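PDB 3LV4: glycoside hydrolase YxiA from Bacillus licheniformis, which probably hydrolyses O-glycosidic bonds in the breakdown of L-arabinan, as a calcium-binding enzyme of glycoside hydrolase family 43. Local coordinates for residues A[80-85]-A[149-154]; A[88-93]-A[105-110]; A[159-164]-A[173-178]; A[212-217]-A[237-242]. All coordinates share one frame; numbering follows the deposited sequence.

Interaction 1 (A[80-85]-A[149-154])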
loop_
_atom_site.group_PDB
_atom_site.type_symbol
_atom_site.label_atom_id
_atom_site.label_comp_id
_atom_site.label_asym_id
_atom_site.label_seq_id
_atom_site.Cartn_x
_atom_site.Cartn_y
_atom_site.Cartn_z
ATOM N N ASP A 80 9.634 7.561 -4.404
ATOM C CA ASP A 80 8.795 8.430 -3.594
ATOM C C ASP A 80 9.165 9.868 -3.887
ATOM O O ASP A 80 10.313 10.167 -4.195
ATOM C CB ASP A 80 8.955 8.148 -2.101
ATOM C CG ASP A 80 7.911 8.874 -1.266
ATOM O OD1 ASP A 80 6.795 9.099 -1.787
ATOM O OD2 ASP A 80 8.202 9.235 -0.105
ATOM N N VAL A 81 8.186 10.755 -3.817
ATOM C CA VAL A 81 8.464 12.183 -3.848
ATOM C C VAL A 81 7.945 12.774 -2.556
ATOM O O VAL A 81 6.809 12.506 -2.151
ATOM C CB VAL A 81 7.801 12.879 -5.048
ATOM C CG1 VAL A 81 7.980 14.399 -4.952
ATOM C CG2 VAL A 81 8.379 12.344 -6.350
ATOM N N THR A 82 8.784 13.559 -1.891
ATOM C CA THR A 82 8.394 14.168 -0.630
ATOM C C THR A 82 8.867 15.612 -0.592
ATOM O O THR A 82 9.983 15.912 -1.011
ATOM C CB THR A 82 8.988 13.386 0.561
ATOM O OG1 THR A 82 8.466 12.050 0.549
ATOM C CG2 THR A 82 8.634 14.053 1.879
ATOM N N GLN A 83 8.005 16.506 -0.115
ATOM C CA GLN A 83 8.386 17.903 0.058
ATOM C C GLN A 83 9.058 18.069 1.410
ATOM O O GLN A 83 8.479 17.714 2.447
ATOM C CB GLN A 83 7.152 18.810 -0.012
ATOM C CG GLN A 83 7.490 20.276 -0.204
ATOM C CD GLN A 83 6.258 21.136 -0.359
ATOM O OE1 GLN A 83 5.163 20.742 0.041
ATOM N NE2 GLN A 83 6.425 22.319 -0.938
ATOM N N LEU A 84 10.272 18.615 1.411
ATOM C CA LEU A 84 10.960 18.888 2.664
ATOM C C LEU A 84 10.737 20.337 3.087
ATOM O O LEU A 84 10.018 21.090 2.433
ATOM C CB LEU A 84 12.456 18.582 2.555
ATOM C CG LEU A 84 12.817 17.148 2.166
ATOM C CD1 LEU A 84 14.281 16.864 2.485
ATOM C CD2 LEU A 84 11.903 16.134 2.839
ATOM N N GLU A 85 11.366 20.728 4.183
ATOM C CA GLU A 85 11.066 22.016 4.795
ATOM C C GLU A 85 11.502 23.209 3.949
ATOM O O GLU A 85 10.980 24.309 4.109
ATOM C CB GLU A 85 11.650 22.072 6.206
ATOM C CG GLU A 85 10.909 21.147 7.156
ATOM C CD GLU A 85 11.623 20.949 8.473
ATOM O OE1 GLU A 85 11.269 21.657 9.441
ATOM O OE2 GLU A 85 12.530 20.085 8.544
ATOM N N PRO A 149 11.400 3.125 -1.883
ATOM C CA PRO A 149 11.444 3.999 -0.707
ATOM C C PRO A 149 10.120 4.706 -0.397
ATOM O O PRO A 149 9.298 4.952 -1.286
ATOM C CB PRO A 149 12.470 5.056 -1.120
ATOM C CG PRO A 149 12.254 5.161 -2.624
ATOM C CD PRO A 149 12.102 3.719 -3.038
ATOM N N HIS A 150 9.934 5.016 0.882
ATOM C CA HIS A 150 8.965 6.010 1.321
ATOM C C HIS A 150 9.648 6.898 2.350
ATOM O O HIS A 150 10.043 6.431 3.419
ATOM C CB HIS A 150 7.732 5.370 1.951
ATOM C CG HIS A 150 6.790 6.373 2.536
ATOM N ND1 HIS A 150 6.002 6.109 3.634
ATOM C CD2 HIS A 150 6.540 7.655 2.184
ATOM C CE1 HIS A 150 5.287 7.185 3.921
ATOM N NE2 HIS A 150 5.596 8.138 3.059
ATOM N N THR A 151 9.786 8.174 2.014
ATOM C CA THR A 151 10.462 9.135 2.872
ATOM C C THR A 151 9.415 10.010 3.528
ATOM O O THR A 151 8.583 10.621 2.848
ATOM C CB THR A 151 11.432 10.002 2.055
ATOM O OG1 THR A 151 12.454 9.159 1.496
ATOM C CG2 THR A 151 12.067 11.078 2.934
ATOM N N PHE A 152 9.433 10.059 4.851
ATOM C CA PHE A 152 8.344 10.715 5.562
ATOM C C PHE A 152 8.827 11.337 6.852
ATOM O O PHE A 152 9.798 10.870 7.450
ATOM C CB PHE A 152 7.231 9.711 5.874
ATOM C CG PHE A 152 7.639 8.642 6.859
ATOM C CD1 PHE A 152 7.315 8.755 8.207
ATOM C CD2 PHE A 152 8.351 7.528 6.435
ATOM C CE1 PHE A 152 7.696 7.775 9.114
ATOM C CE2 PHE A 152 8.729 6.539 7.337
ATOM C CZ PHE A 152 8.410 6.668 8.683
ATOM N N PHE A 153 8.134 12.388 7.278
ATOM C CA PHE A 153 8.385 12.992 8.577
ATOM C C PHE A 153 7.542 12.279 9.635
ATOM O O PHE A 153 6.358 11.995 9.397
ATOM C CB PHE A 153 7.984 14.466 8.561
ATOM C CG PHE A 153 8.890 15.346 7.742
ATOM C CD1 PHE A 153 8.548 15.700 6.447
ATOM C CD2 PHE A 153 10.066 15.850 8.287
ATOM C CE1 PHE A 153 9.373 16.530 5.696
ATOM C CE2 PHE A 153 10.901 16.676 7.546
ATOM C CZ PHE A 153 10.552 17.021 6.246
ATOM N N ASP A 154 8.129 12.001 10.801
ATOM C CA ASP A 154 7.320 11.514 11.915
ATOM C C ASP A 154 6.680 12.698 12.643
ATOM O O ASP A 154 6.832 13.849 12.226
ATOM C CB ASP A 154 8.099 10.575 12.862
ATOM C CG ASP A 154 9.176 11.291 13.677
ATOM O OD1 ASP A 154 9.098 12.527 13.849
ATOM O OD2 ASP A 154 10.095 10.596 14.168
#
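Phe153 and Asp80 give up the most surface where strand 80-83 runs beside strand 150-153, their short axes 6.5 Å apart and 21° from parallel. That spacing is too wide for backbone pairing, and side chains do the joining. Asp80 swings its carboxylate across the gap: with CG anti to the backbone N (chi1 -170°), OD2 accepts from Thr151 N at 2.9 Å, met on the anti side and 23° out of the carboxylate plane. The same OD2 lies 3.2 Å from His150 CD2, at the edge of the imidazole, while OD1 turns to Ser17 OG. Two residues on, Thr82 OG1 donates to Thr151 O over 2.7 Å, so the backbone N and O of Thr151 are each taken by a side chain of the other strand. Phe153 closes the outer end. Gln83 O lies at the edge of the Phe153 ring, in its plane, 3.6 Å from CE1, and Phe153 CZ rests 3.8 Å from Leu84 CD2. His150 continues inward, where ND1 accepts from Ile205 N and a calcium ion lies about 5 Å from the side chain. Neighbouring blades meeting through their innermost strands around a central axis is the pattern of the five-bladed beta-propeller of family 43.

Interaction 2 (A[88-93]-A[105-110])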
loop_
_atom_site.group_PDB
_atom_site.type_symbol
_atom_site.label_atom_id
_atom_site.label_comp_id
_atom_site.label_asym_id
_atom_site.label_seq_id
_atom_site.Cartn_x
_atom_site.Cartn_y
_atom_site.Cartn_z
ATOM N N LYS A 88 11.135 22.369 -1.416
ATOM C CA LYS A 88 11.478 21.657 -2.642
ATOM C C LYS A 88 10.995 20.207 -2.616
ATOM O O LYS A 88 10.631 19.672 -1.565
ATOM C CB LYS A 88 12.979 21.753 -2.939
ATOM C CG LYS A 88 13.450 23.211 -3.043
ATOM C CD LYS A 88 14.830 23.335 -3.640
ATOM C CE LYS A 88 15.253 24.803 -3.691
ATOM N NZ LYS A 88 14.186 25.680 -4.276
ATOM N N PHE A 89 10.985 19.582 -3.788
ATOM C CA PHE A 89 10.439 18.243 -3.929
ATOM C C PHE A 89 11.557 17.246 -4.160
ATOM O O PHE A 89 12.317 17.349 -5.123
ATOM C CB PHE A 89 9.393 18.216 -5.051
ATOM C CG PHE A 89 8.239 19.136 -4.795
ATOM C CD1 PHE A 89 8.221 20.423 -5.325
ATOM C CD2 PHE A 89 7.194 18.736 -3.976
ATOM C CE1 PHE A 89 7.164 21.274 -5.069
ATOM C CE2 PHE A 89 6.133 19.587 -3.712
ATOM C CZ PHE A 89 6.116 20.853 -4.256
ATOM N N TYR A 90 11.650 16.288 -3.243
ATOM C CA TYR A 90 12.745 15.334 -3.213
ATOM C C TYR A 90 12.261 13.985 -3.703
ATOM O O TYR A 90 11.429 13.337 -3.052
ATOM C CB TYR A 90 13.294 15.220 -1.786
ATOM C CG TYR A 90 14.098 16.429 -1.370
ATOM C CD1 TYR A 90 13.487 17.667 -1.169
ATOM C CD2 TYR A 90 15.470 16.337 -1.199
ATOM C CE1 TYR A 90 14.227 18.772 -0.809
ATOM C CE2 TYR A 90 16.219 17.426 -0.837
ATOM C CZ TYR A 90 15.600 18.642 -0.644
ATOM O OH TYR A 90 16.369 19.723 -0.289
HETATM N N MSE A 91 12.771 13.581 -4.866
HETATM C CA MSE A 91 12.456 12.285 -5.438
HETATM C C MSE A 91 13.518 11.256 -5.089
HETATM O O MSE A 91 14.697 11.412 -5.409
HETATM C CB MSE A 91 12.316 12.370 -6.956
HETATM C CG MSE A 91 12.052 11.010 -7.614
HETATM SE SE MSE A 91 12.019 11.111 -9.580
HETATM C CE MSE A 91 10.379 12.176 -9.777
ATOM N N TYR A 92 13.085 10.200 -4.421
ATOM C CA TYR A 92 13.943 9.069 -4.148
ATOM C C TYR A 92 13.710 8.053 -5.256
ATOM O O TYR A 92 12.686 7.369 -5.285
ATOM C CB TYR A 92 13.637 8.530 -2.750
ATOM C CG TYR A 92 14.011 9.574 -1.713
ATOM C CD1 TYR A 92 15.258 9.552 -1.096
ATOM C CD2 TYR A 92 13.150 10.630 -1.412
ATOM C CE1 TYR A 92 15.622 10.524 -0.169
ATOM C CE2 TYR A 92 13.509 11.610 -0.491
ATOM C CZ TYR A 92 14.745 11.546 0.128
ATOM O OH TYR A 92 15.120 12.516 1.030
ATOM N N TYR A 93 14.655 8.001 -6.194
ATOM C CA TYR A 93 14.512 7.186 -7.388
ATOM C C TYR A 93 15.390 5.950 -7.276
ATOM O O TYR A 93 16.353 5.923 -6.500
ATOM C CB TYR A 93 14.892 7.994 -8.636
ATOM C CG TYR A 93 16.356 8.368 -8.671
ATOM C CD1 TYR A 93 17.321 7.436 -9.035
ATOM C CD2 TYR A 93 16.777 9.644 -8.320
ATOM C CE1 TYR A 93 18.667 7.764 -9.056
ATOM C CE2 TYR A 93 18.123 9.990 -8.352
ATOM C CZ TYR A 93 19.064 9.042 -8.713
ATOM O OH TYR A 93 20.401 9.373 -8.737
ATOM N N LEU A 105 19.885 3.367 -5.462
ATOM C CA LEU A 105 18.864 4.266 -4.952
ATOM C C LEU A 105 19.491 5.650 -4.803
ATOM O O LEU A 105 20.540 5.802 -4.167
ATOM C CB LEU A 105 18.356 3.757 -3.591
ATOM C CG LEU A 105 17.364 4.613 -2.793
ATOM C CD1 LEU A 105 15.995 4.596 -3.430
ATOM C CD2 LEU A 105 17.282 4.090 -1.360
ATOM N N GLY A 106 18.865 6.659 -5.397
ATOM C CA GLY A 106 19.427 7.996 -5.365
ATOM C C GLY A 106 18.401 9.070 -5.093
ATOM O O GLY A 106 17.212 8.778 -4.929
ATOM N N LEU A 107 18.871 10.318 -5.052
ATOM C CA LEU A 107 18.033 11.472 -4.746
ATOM C C LEU A 107 18.108 12.489 -5.875
ATOM O O LEU A 107 19.191 12.787 -6.358
ATOM C CB LEU A 107 18.505 12.123 -3.444
ATOM C CG LEU A 107 17.848 13.450 -3.058
ATOM C CD1 LEU A 107 16.341 13.238 -2.776
ATOM C CD2 LEU A 107 18.569 14.078 -1.855
ATOM N N ALA A 108 16.953 12.993 -6.306
ATOM C CA ALA A 108 16.889 14.107 -7.246
ATOM C C ALA A 108 15.920 15.134 -6.675
ATOM O O ALA A 108 15.001 14.770 -5.961
ATOM C CB ALA A 108 16.432 13.639 -8.621
ATOM N N VAL A 109 16.138 16.414 -6.971
ATOM C CA VAL A 109 15.338 17.481 -6.370
ATOM C C VAL A 109 14.781 18.402 -7.446
ATOM O O VAL A 109 15.487 18.731 -8.398
ATOM C CB VAL A 109 16.173 18.301 -5.370
ATOM C CG1 VAL A 109 15.346 19.439 -4.765
ATOM C CG2 VAL A 109 16.688 17.392 -4.279
ATOM N N ALA A 110 13.514 18.793 -7.301
ATOM C CA ALA A 110 12.876 19.761 -8.204
ATOM C C ALA A 110 12.334 20.967 -7.439
ATOM O O ALA A 110 11.957 20.849 -6.269
ATOM C CB ALA A 110 11.744 19.104 -8.977
#
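Tyr93 lies flat over Gly106, and its side chain can be followed outward. CB leaves the strand with chi1 at 66°, which sets CG between the backbone N and the carbonyl carbon and folds the ring back across the partner strand. Tyr93 CG comes 3.9 Å from Gly106 O; CD2 touches that oxygen more closely and also reaches Ala108 CB. Tyr93 CE2 sits 3.4 Å from Gly106 C, CE1 and CZ cover Gly106 CA, and OH ends 3.8 Å from Gly106 CA. Gly106 CA is 22° off the ring normal, a CH-pi contact that a side chain on Gly106 would block. A serine in place of Tyr93 would probably leave the backbone of Gly106 without its aromatic cover and open a gap beside Ala108. On the other side of the sheet, Val109 CG2 lies over the Tyr90 ring, 3.8 Å from its centroid, and Leu107 CD1 over that of Tyr92 at 3.9 Å. Six backbone hydrogen bonds join the two strands, two for each of the pairs Phe89-Ala110, Met91-Ala108 and Tyr93-Gly106, the straightest being Phe89 N to Ala110 O at 174°. Strands 89-96 and 103-110 form an antiparallel beta hairpin, the middle of a four-stranded beta-propeller blade.

Interaction 3 (A[159-164]-A[173-178])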
loop_
_atom_site.group_PDB
_atom_site.type_symbol
_atom_site.label_atom_id
_atom_site.label_comp_id
_atom_site.label_asym_id
_atom_site.label_seq_id
_atom_site.Cartn_x
_atom_site.Cartn_y
_atom_site.Cartn_z
ATOM N N LEU A 159 12.949 13.061 10.031
ATOM C CA LEU A 159 12.746 12.539 8.686
ATOM C C LEU A 159 13.276 11.112 8.602
ATOM O O LEU A 159 14.397 10.836 9.035
ATOM C CB LEU A 159 13.464 13.433 7.664
ATOM C CG LEU A 159 13.215 13.160 6.172
ATOM C CD1 LEU A 159 11.732 13.330 5.844
ATOM C CD2 LEU A 159 14.058 14.088 5.312
ATOM N N TRP A 160 12.462 10.209 8.052
ATOM C CA TRP A 160 12.816 8.794 7.920
ATOM C C TRP A 160 12.643 8.356 6.481
ATOM O O TRP A 160 11.890 8.973 5.724
ATOM C CB TRP A 160 11.893 7.916 8.773
ATOM C CG TRP A 160 11.928 8.188 10.240
ATOM C CD1 TRP A 160 11.132 9.058 10.934
ATOM C CD2 TRP A 160 12.786 7.568 11.208
ATOM N NE1 TRP A 160 11.448 9.020 12.274
ATOM C CE2 TRP A 160 12.460 8.115 12.468
ATOM C CE3 TRP A 160 13.804 6.605 11.132
ATOM C CZ2 TRP A 160 13.109 7.729 13.643
ATOM C CZ3 TRP A 160 14.452 6.227 12.305
ATOM C CH2 TRP A 160 14.099 6.787 13.540
HETATM N N MSE A 161 13.327 7.282 6.104
HETATM C CA MSE A 161 13.013 6.589 4.853
HETATM C C MSE A 161 12.945 5.083 5.090
HETATM O O MSE A 161 13.937 4.468 5.489
HETATM C CB MSE A 161 14.042 6.883 3.766
HETATM C CG MSE A 161 13.722 6.157 2.457
HETATM SE SE MSE A 161 15.129 6.384 1.092
HETATM C CE MSE A 161 16.503 5.267 1.928
ATOM N N VAL A 162 11.776 4.498 4.848
ATOM C CA VAL A 162 11.625 3.045 4.872
ATOM C C VAL A 162 11.695 2.544 3.422
ATOM O O VAL A 162 11.237 3.227 2.507
ATOM C CB VAL A 162 10.288 2.645 5.534
ATOM C CG1 VAL A 162 9.086 3.183 4.725
ATOM C CG2 VAL A 162 10.196 1.119 5.733
ATOM N N TYR A 163 12.277 1.367 3.198
ATOM C CA TYR A 163 12.492 0.909 1.825
ATOM C C TYR A 163 12.786 -0.588 1.794
ATOM O O TYR A 163 12.926 -1.224 2.847
ATOM C CB TYR A 163 13.657 1.683 1.182
ATOM C CG TYR A 163 14.998 1.276 1.745
ATOM C CD1 TYR A 163 15.407 1.714 3.004
ATOM C CD2 TYR A 163 15.841 0.430 1.036
ATOM C CE1 TYR A 163 16.628 1.318 3.539
ATOM C CE2 TYR A 163 17.053 0.033 1.560
ATOM C CZ TYR A 163 17.446 0.484 2.805
ATOM O OH TYR A 163 18.654 0.089 3.316
ATOM N N GLY A 164 12.896 -1.143 0.589
ATOM C CA GLY A 164 13.264 -2.535 0.415
ATOM C C GLY A 164 12.258 -3.309 -0.423
ATOM O O GLY A 164 11.106 -2.900 -0.579
ATOM N N LEU A 173 15.847 4.080 7.619
ATOM C CA LEU A 173 17.008 4.936 7.847
ATOM C C LEU A 173 16.557 6.291 8.356
ATOM O O LEU A 173 15.519 6.802 7.926
ATOM C CB LEU A 173 17.760 5.142 6.525
ATOM C CG LEU A 173 18.683 4.002 6.084
ATOM C CD1 LEU A 173 19.012 4.082 4.611
ATOM C CD2 LEU A 173 19.962 4.022 6.921
ATOM N N GLU A 174 17.332 6.885 9.260
ATOM C CA GLU A 174 17.070 8.266 9.633
ATOM C C GLU A 174 17.707 9.181 8.602
ATOM O O GLU A 174 18.835 8.933 8.158
ATOM C CB GLU A 174 17.594 8.602 11.027
ATOM C CG GLU A 174 17.048 9.933 11.512
ATOM C CD GLU A 174 17.296 10.183 12.988
ATOM O OE1 GLU A 174 16.804 11.218 13.485
ATOM O OE2 GLU A 174 17.979 9.354 13.641
HETATM N N MSE A 175 16.985 10.228 8.214
HETATM C CA MSE A 175 17.433 11.099 7.124
HETATM C C MSE A 175 17.773 12.504 7.618
HETATM O O MSE A 175 17.243 12.967 8.632
HETATM C CB MSE A 175 16.354 11.196 6.037
HETATM C CG MSE A 175 15.804 9.850 5.593
HETATM SE SE MSE A 175 17.166 8.704 4.763
HETATM C CE MSE A 175 17.085 9.389 2.920
ATOM N N ASP A 176 18.668 13.160 6.885
ATOM C CA ASP A 176 19.034 14.550 7.124
ATOM C C ASP A 176 17.953 15.474 6.547
ATOM O O ASP A 176 17.684 15.456 5.351
ATOM C CB ASP A 176 20.394 14.834 6.474
ATOM C CG ASP A 176 20.941 16.197 6.829
ATOM O OD1 ASP A 176 20.274 17.211 6.511
ATOM O OD2 ASP A 176 22.046 16.260 7.416
ATOM N N LYS A 177 17.333 16.274 7.409
ATOM C CA LYS A 177 16.224 17.143 7.010
ATOM C C LYS A 177 16.630 18.281 6.075
ATOM O O LYS A 177 15.779 18.941 5.480
ATOM C CB LYS A 177 15.557 17.734 8.252
ATOM C CG LYS A 177 14.727 16.736 9.012
ATOM C CD LYS A 177 13.937 17.405 10.116
ATOM C CE LYS A 177 14.827 17.805 11.278
ATOM N NZ LYS A 177 14.003 18.337 12.404
ATOM N N LYS A 178 17.928 18.523 5.959
ATOM C CA LYS A 178 18.411 19.614 5.118
ATOM C C LYS A 178 18.910 19.130 3.762
ATOM O O LYS A 178 18.699 19.793 2.742
ATOM C CB LYS A 178 19.500 20.408 5.844
ATOM C CG LYS A 178 19.001 21.102 7.098
ATOM C CD LYS A 178 20.131 21.810 7.833
ATOM C CE LYS A 178 19.601 22.589 9.034
ATOM N NZ LYS A 178 20.712 23.140 9.864
HETATM O O HOH W 1 15.807 13.453 10.923
#
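Leu159 O takes the shortest direct bond of the contact, 2.8 Å from Met175 N, with the donor standing 36° out of the carbonyl plane. At the same end of the pairing a water stands in for a second direct bond: it accepts from Leu159 N and donates to Met175 O, the latter over 2.7 Å. Further along, Met161 and Leu173 make a regular hydrogen-bonded pair, both bonds 2.9 Å long, from Met161 N to Leu173 O and from Leu173 N to Met161 O.

The side chains of Leu159, Met161, Leu173 and Met175 share one face. Met175, modelled like Met161 as selenomethionine, is bent at chi2 and chi3, which curls it back over the neighbouring strand; its SE meets Met161 CB at 3.8 Å and its CE approaches Met161 SE. Leu159 CG leans on Met175 CB at 3.7 Å, and CB of the same leucine touches Lys177 CG. Leu173 CD1 fits between Met161 CE and Tyr163 CE1, 3.8 Å from the latter. Phe123 of the preceding blade packs against both selenomethionines.

On the other face Trp160 and Glu174 form the non-hydrogen-bonded pair. The indole and carboxylate planes lie only 16° apart, with CZ3 of Trp160 4.1 Å from Glu174 CB. Their polar ends go elsewhere, Trp160 NE1 to Asp154 OD2 and Glu174 OE1 to a salt bridge with Lys158. Beyond the strand, Asp176 OD1 accepts from Lys178 N in an Asx turn. Strands 159-163 and 170-175 form the central hairpin of a four-stranded antiparallel blade in the propeller typical of this family.

Interaction 4 (A[212-217]-A[237-242])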
loop_
_atom_site.group_PDB
_atom_site.type_symbol
_atom_site.label_atom_id
_atom_site.label_comp_id
_atom_site.label_asym_id
_atom_site.label_seq_id
_atom_site.Cartn_x
_atom_site.Cartn_y
_atom_site.Cartn_z
ATOM N N GLN A 212 -2.941 7.367 17.347
ATOM C CA GLN A 212 -1.530 7.649 17.645
ATOM C C GLN A 212 -0.596 6.472 17.368
ATOM O O GLN A 212 0.448 6.311 18.017
ATOM C CB GLN A 212 -1.352 8.186 19.068
ATOM C CG GLN A 212 -2.175 9.439 19.315
ATOM C CD GLN A 212 -1.822 10.133 20.612
ATOM O OE1 GLN A 212 -1.510 9.484 21.608
ATOM N NE2 GLN A 212 -1.872 11.461 20.608
ATOM N N TYR A 213 -0.977 5.668 16.382
ATOM C CA TYR A 213 -0.110 4.621 15.848
ATOM C C TYR A 213 0.455 5.027 14.500
ATOM O O TYR A 213 -0.214 5.716 13.709
ATOM C CB TYR A 213 -0.877 3.318 15.637
ATOM C CG TYR A 213 -1.158 2.536 16.892
ATOM C CD1 TYR A 213 -0.184 1.727 17.468
ATOM C CD2 TYR A 213 -2.413 2.578 17.484
ATOM C CE1 TYR A 213 -0.457 0.997 18.614
ATOM C CE2 TYR A 213 -2.689 1.857 18.627
ATOM C CZ TYR A 213 -1.715 1.071 19.187
ATOM O OH TYR A 213 -2.010 0.350 20.323
ATOM N N TYR A 214 1.686 4.589 14.248
ATOM C CA TYR A 214 2.224 4.536 12.900
ATOM C C TYR A 214 1.811 3.193 12.296
ATOM O O TYR A 214 1.961 2.142 12.929
ATOM C CB TYR A 214 3.752 4.658 12.908
ATOM C CG TYR A 214 4.227 6.001 13.402
ATOM C CD1 TYR A 214 4.381 6.246 14.764
ATOM C CD2 TYR A 214 4.509 7.025 12.512
ATOM C CE1 TYR A 214 4.806 7.467 15.227
ATOM C CE2 TYR A 214 4.935 8.262 12.962
ATOM C CZ TYR A 214 5.082 8.476 14.323
ATOM O OH TYR A 214 5.502 9.700 14.783
ATOM N N TYR A 215 1.268 3.235 11.083
ATOM C CA TYR A 215 0.899 2.015 10.368
ATOM C C TYR A 215 1.875 1.699 9.254
ATOM O O TYR A 215 2.083 2.506 8.341
ATOM C CB TYR A 215 -0.530 2.110 9.820
ATOM C CG TYR A 215 -1.531 2.282 10.928
ATOM C CD1 TYR A 215 -2.131 1.180 11.527
ATOM C CD2 TYR A 215 -1.849 3.549 11.407
ATOM C CE1 TYR A 215 -3.035 1.338 12.567
ATOM C CE2 TYR A 215 -2.747 3.715 12.449
ATOM C CZ TYR A 215 -3.338 2.610 13.019
ATOM O OH TYR A 215 -4.229 2.784 14.049
ATOM N N LEU A 216 2.476 0.516 9.344
ATOM C CA LEU A 216 3.361 0.022 8.299
ATOM C C LEU A 216 2.551 -0.788 7.298
ATOM O O LEU A 216 2.164 -1.928 7.577
ATOM C CB LEU A 216 4.463 -0.843 8.905
ATOM C CG LEU A 216 5.372 -1.605 7.937
ATOM C CD1 LEU A 216 6.157 -0.628 7.046
ATOM C CD2 LEU A 216 6.318 -2.497 8.738
ATOM N N TYR A 217 2.269 -0.181 6.146
ATOM C CA TYR A 217 1.656 -0.886 5.035
ATOM C C TYR A 217 2.750 -1.562 4.230
ATOM O O TYR A 217 3.878 -1.068 4.163
ATOM C CB TYR A 217 0.868 0.080 4.141
ATOM C CG TYR A 217 -0.345 0.658 4.822
ATOM C CD1 TYR A 217 -0.259 1.830 5.565
ATOM C CD2 TYR A 217 -1.579 0.027 4.732
ATOM C CE1 TYR A 217 -1.372 2.362 6.186
ATOM C CE2 TYR A 217 -2.695 0.546 5.352
ATOM C CZ TYR A 217 -2.587 1.708 6.079
ATOM O OH TYR A 217 -3.698 2.217 6.694
ATOM N N LYS A 237 3.803 2.307 18.041
ATOM C CA LYS A 237 3.748 3.665 18.570
ATOM C C LYS A 237 4.935 4.506 18.079
ATOM O O LYS A 237 4.929 5.728 18.219
ATOM C CB LYS A 237 3.667 3.658 20.100
ATOM C CG LYS A 237 2.339 3.119 20.643
ATOM C CD LYS A 237 1.166 4.038 20.312
ATOM C CE LYS A 237 -0.106 3.618 21.061
ATOM N NZ LYS A 237 -1.293 4.503 20.743
ATOM N N ASN A 238 5.937 3.850 17.493
ATOM C CA ASN A 238 7.118 4.541 16.961
ATOM C C ASN A 238 7.240 4.402 15.452
ATOM O O ASN A 238 6.898 3.365 14.904
ATOM C CB ASN A 238 8.391 3.986 17.588
ATOM C CG ASN A 238 8.277 3.826 19.089
ATOM O OD1 ASN A 238 8.496 2.737 19.627
ATOM N ND2 ASN A 238 7.936 4.904 19.770
ATOM N N PRO A 239 7.762 5.439 14.781
ATOM C CA PRO A 239 7.930 5.363 13.325
ATOM C C PRO A 239 8.864 4.226 12.925
ATOM O O PRO A 239 8.659 3.603 11.882
ATOM C CB PRO A 239 8.556 6.728 12.970
ATOM C CG PRO A 239 9.184 7.211 14.251
ATOM C CD PRO A 239 8.240 6.722 15.328
ATOM N N ASP A 240 9.868 3.951 13.752
ATOM C CA ASP A 240 10.856 2.923 13.429
ATOM C C ASP A 240 10.617 1.595 14.164
ATOM O O ASP A 240 11.546 0.801 14.351
ATOM C CB ASP A 240 12.277 3.443 13.692
ATOM C CG ASP A 240 12.496 3.844 15.139
ATOM O OD1 ASP A 240 11.506 4.170 15.833
ATOM O OD2 ASP A 240 13.669 3.843 15.581
ATOM N N GLY A 241 9.372 1.353 14.568
ATOM C CA GLY A 241 9.005 0.091 15.192
ATOM C C GLY A 241 9.380 -0.002 16.658
ATOM O O GLY A 241 9.764 0.994 17.278
ATOM N N PRO A 242 9.279 -1.206 17.235
ATOM C CA PRO A 242 8.900 -2.465 16.576
ATOM C C PRO A 242 7.443 -2.498 16.135
ATOM O O PRO A 242 6.561 -1.985 16.834
ATOM C CB PRO A 242 9.131 -3.513 17.670
ATOM C CG PRO A 242 9.000 -2.743 18.958
ATOM C CD PRO A 242 9.567 -1.391 18.670
HETATM O O HOH W 2 -0.719 6.931 22.044
#
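Lys237 lays the end of its side chain over one face of the Tyr213 ring. The chain bends early, at chi2 (-67°), and then runs straight, bringing CE and NZ above the ring together. Lys237 NZ is 3.8 Å from the centroid of the Tyr213 ring and 17° off its normal, a cation-pi contact, while CE adds a CH-pi contact from the same side. Before reaching the ring, Lys237 CD passes 3.3 Å from Gln212 O. A water accepts from Lys237 NZ at 2.8 Å and donates to Gln212 OE1, carried out to it on an extended side chain. Arg235 makes a further cation-pi contact with Tyr213.

Tyr214 turns the other way. CG stands anti to the carbonyl carbon (chi1 -65°), and the ring, set nearly square by chi2, lies alongside Pro239 and points the same way. Pro239 N sits over one face near the rim, 3.5 Å from Tyr214 CD1, and Pro239 CD makes a CH-pi contact with that face. At the ring edge, in its plane, Lys237 O is 3.5 Å from Tyr214 CE1. The phenol OH reaches Gln155 N, where it is hydrogen-bonded. A valine at Tyr214 would probably leave Pro239 without a flat surface to rest on and Gln155 N without this hydroxyl partner.

Pro239 itself is held in a type I turn from Asn238 to Gly241, closed by a 3.2 Å bond from Gly241 N to Asn238 O. The turn follows strand 230-236, which pairs antiparallel with strand 213-220, while strand 200-208 flanks 213-220 on its other edge.

Coming from the N terminus, strand 80-83 is followed, after a turn, by strand 89-96, whose hairpin with 103-110 is interaction 2. Interaction 1 then brings 149-154 back against 80-85, so the larger loop it closes contains interaction 2 entirely and links two successive four-stranded sheets. After strand 150-153 the chain turns back into 159-163, where interaction 3 closes a short hairpin in the second sheet. Interactions 2 and 3 also touch, with Tyr92 and Leu105 packing on Met161. Interaction 4 follows in series, closing the loop between 212-217 and 237-242; Asp154 and Trp160 reach Pro239, tying this next part of the fold to interactions 1 and 3. None of the contacts cross.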